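Transcriptional regulatory protein (Chlamydia trachomatis, PDB 3Q7S) may act as a global positive regulator of transcription and binds a cis-acting element of its own promoter, probably activating its own expression. Local coordinates at residues Pro12-Leu17 / Glu36-Ile41. Numbering follows the deposited sequence.
Sequences PKHVLL and EYRCTI
The guanidinium of R38 lies flat over one face of the H14 imidazole, the two planes 13° apart and their centres 4.0 Å from each other. NH2 of R38 makes the nearest approach, 3.5 Å from CG of H14, while NH1 reaches along the ring toward CD2. R38 leaves the strand extended, with CG anti to the backbone N, and the bend at chi3 (64°) turns its planar end back over the ring; a weak hydrogen bond from NH2 to S50 gives that end a second partner. At its edge the same imidazole meets T40, with NE2 of H14 and OG1 of T40 2.8 Å apart in a nearly straight hydrogen bond. Chi1 of T40 (62°) sets OG1 between the backbone N and the carbonyl carbon, facing the ring, and CD1 of L16 lies 3.5 Å from OG1 of T40. The stack over one face and the bond at the edge probably restrain the tilt and rotation of the buried ring. Beneath it, parallel strands 13-17 and 37-41 pair through alternating backbone bonds: V15 N and V15 O bond to R38 O and T40 N, and L17 N donates to T40 O at 2.9 Å. Y37 CA adds a CA-H...O contact to K13 O at 3.2 Å. On the other face, F25 of helix 22-29 touches L17, C39 and I41, whereas V15 meets I112 and L116 of helix 105-118. The two strands, joined through helix 22-29, form the first beta-alpha-beta unit of a CheY-like receiver fold, with 37-42 at the edge of the 2-1-3-4-5 parallel sheet.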
loop_
_atom_site.group_PDB
_atom_site.type_symbol
_atom_site.label_atom_id
_atom_site.label_comp_id
_atom_site.label_asym_id
_atom_site.label_seq_id
_atom_site.Cartn_x
_atom_site.Cartn_y
_atom_site.Cartn_z
ATOM N N PRO A 12 10.236 7.075 19.766
ATOM C CA PRO A 12 10.170 6.561 18.400
ATOM C C PRO A 12 8.858 5.811 18.196
ATOM O O PRO A 12 8.343 5.307 19.203
ATOM C CB PRO A 12 11.360 5.594 18.312
ATOM C CG PRO A 12 11.811 5.344 19.675
ATOM C CD PRO A 12 11.042 6.225 20.651
ATOM N N LYS A 13 8.327 5.796 16.963
ATOM C CA LYS A 13 7.269 4.876 16.549
ATOM C C LYS A 13 7.765 3.454 16.703
ATOM O O LYS A 13 8.914 3.209 16.388
ATOM C CB LYS A 13 6.919 5.059 15.070
ATOM C CG LYS A 13 6.445 6.455 14.669
ATOM C CD LYS A 13 5.241 6.853 15.473
ATOM C CE LYS A 13 4.768 8.271 15.089
ATOM N NZ LYS A 13 3.999 8.276 13.804
ATOM N N HIS A 14 6.886 2.538 17.167
ATOM C CA HIS A 14 7.184 1.124 17.302
ATOM C C HIS A 14 6.530 0.286 16.169
ATOM O O HIS A 14 5.319 0.325 15.926
ATOM C CB HIS A 14 6.748 0.540 18.668
ATOM C CG HIS A 14 6.960 -0.945 18.758
ATOM N ND1 HIS A 14 6.049 -1.817 19.348
ATOM C CD2 HIS A 14 7.981 -1.721 18.303
ATOM C CE1 HIS A 14 6.519 -3.053 19.275
ATOM N NE2 HIS A 14 7.683 -3.028 18.637
ATOM N N VAL A 15 7.373 -0.469 15.496
ATOM C CA VAL A 15 7.003 -1.272 14.372
ATOM C C VAL A 15 7.268 -2.727 14.778
ATOM O O VAL A 15 8.373 -3.065 15.164
ATOM C CB VAL A 15 7.866 -0.881 13.145
ATOM C CG1 VAL A 15 7.549 -1.783 11.997
ATOM C CG2 VAL A 15 7.650 0.564 12.771
ATOM N N LEU A 16 6.235 -3.570 14.726
ATOM C CA LEU A 16 6.428 -5.012 14.874
ATOM C C LEU A 16 6.388 -5.690 13.515
ATOM O O LEU A 16 5.412 -5.554 12.773
ATOM C CB LEU A 16 5.338 -5.597 15.746
ATOM C CG LEU A 16 5.342 -7.108 15.950
ATOM C CD1 LEU A 16 6.595 -7.683 16.726
ATOM C CD2 LEU A 16 4.050 -7.461 16.628
ATOM N N LEU A 17 7.457 -6.412 13.195
ATOM C CA LEU A 17 7.493 -7.205 11.997
ATOM C C LEU A 17 7.099 -8.618 12.428
ATOM O O LEU A 17 7.719 -9.171 13.284
ATOM C CB LEU A 17 8.915 -7.231 11.390
ATOM C CG LEU A 17 9.067 -8.094 10.126
ATOM C CD1 LEU A 17 8.324 -7.460 8.974
ATOM C CD2 LEU A 17 10.494 -8.388 9.736
ATOM N N GLU A 36 13.530 7.734 15.484
ATOM C CA GLU A 36 12.231 7.821 14.865
ATOM C C GLU A 36 11.461 6.476 14.932
ATOM O O GLU A 36 10.253 6.485 15.116
ATOM C CB GLU A 36 12.424 8.290 13.420
ATOM C CG GLU A 36 12.678 9.797 13.336
ATOM C CD GLU A 36 13.713 10.215 12.268
ATOM O OE1 GLU A 36 14.595 11.026 12.630
ATOM O OE2 GLU A 36 13.659 9.776 11.087
ATOM N N TYR A 37 12.173 5.345 14.830
ATOM C CA TYR A 37 11.545 4.007 14.711
ATOM C C TYR A 37 12.278 2.972 15.551
ATOM O O TYR A 37 13.502 2.924 15.528
ATOM C CB TYR A 37 11.502 3.507 13.243
ATOM C CG TYR A 37 10.958 4.535 12.289
ATOM C CD1 TYR A 37 9.570 4.698 12.097
ATOM C CD2 TYR A 37 11.816 5.387 11.611
ATOM C CE1 TYR A 37 9.077 5.674 11.225
ATOM C CE2 TYR A 37 11.334 6.343 10.728
ATOM C CZ TYR A 37 9.976 6.494 10.551
ATOM O OH TYR A 37 9.527 7.466 9.679
ATOM N N ARG A 38 11.496 2.187 16.298
ATOM C CA ARG A 38 11.952 1.042 17.065
ATOM C C ARG A 38 11.248 -0.185 16.481
ATOM O O ARG A 38 10.034 -0.217 16.348
ATOM C CB ARG A 38 11.607 1.191 18.553
ATOM C CG ARG A 38 12.035 -0.008 19.340
ATOM C CD ARG A 38 11.893 0.122 20.833
ATOM N NE ARG A 38 10.507 0.261 21.248
ATOM C CZ ARG A 38 9.686 -0.761 21.497
ATOM N NH1 ARG A 38 10.122 -2.006 21.353
ATOM N NH2 ARG A 38 8.429 -0.537 21.887
ATOM N N CYS A 39 12.037 -1.176 16.115
ATOM C CA CYS A 39 11.574 -2.335 15.399
ATOM C C CYS A 39 11.855 -3.542 16.215
ATOM O O CYS A 39 12.953 -3.686 16.763
ATOM C CB CYS A 39 12.288 -2.480 14.037
ATOM S SG CYS A 39 12.373 -0.952 13.121
ATOM N N THR A 40 10.861 -4.430 16.266
ATOM C CA THR A 40 10.989 -5.718 16.945
ATOM C C THR A 40 10.356 -6.747 16.051
ATOM O O THR A 40 9.668 -6.358 15.105
ATOM C CB THR A 40 10.308 -5.680 18.293
ATOM O OG1 THR A 40 8.924 -5.424 18.099
ATOM C CG2 THR A 40 10.936 -4.548 19.163
ATOM N N ILE A 41 10.646 -8.029 16.270
ATOM C CA ILE A 41 10.230 -9.066 15.320
ATOM C C ILE A 41 9.493 -10.170 16.059
ATOM O O ILE A 41 9.853 -10.487 17.163
ATOM C CB ILE A 41 11.444 -9.692 14.582
ATOM C CG1 ILE A 41 10.986 -10.607 13.418
ATOM C CG2 ILE A 41 12.278 -10.466 15.582
ATOM C CD1 ILE A 41 12.107 -11.182 12.552
#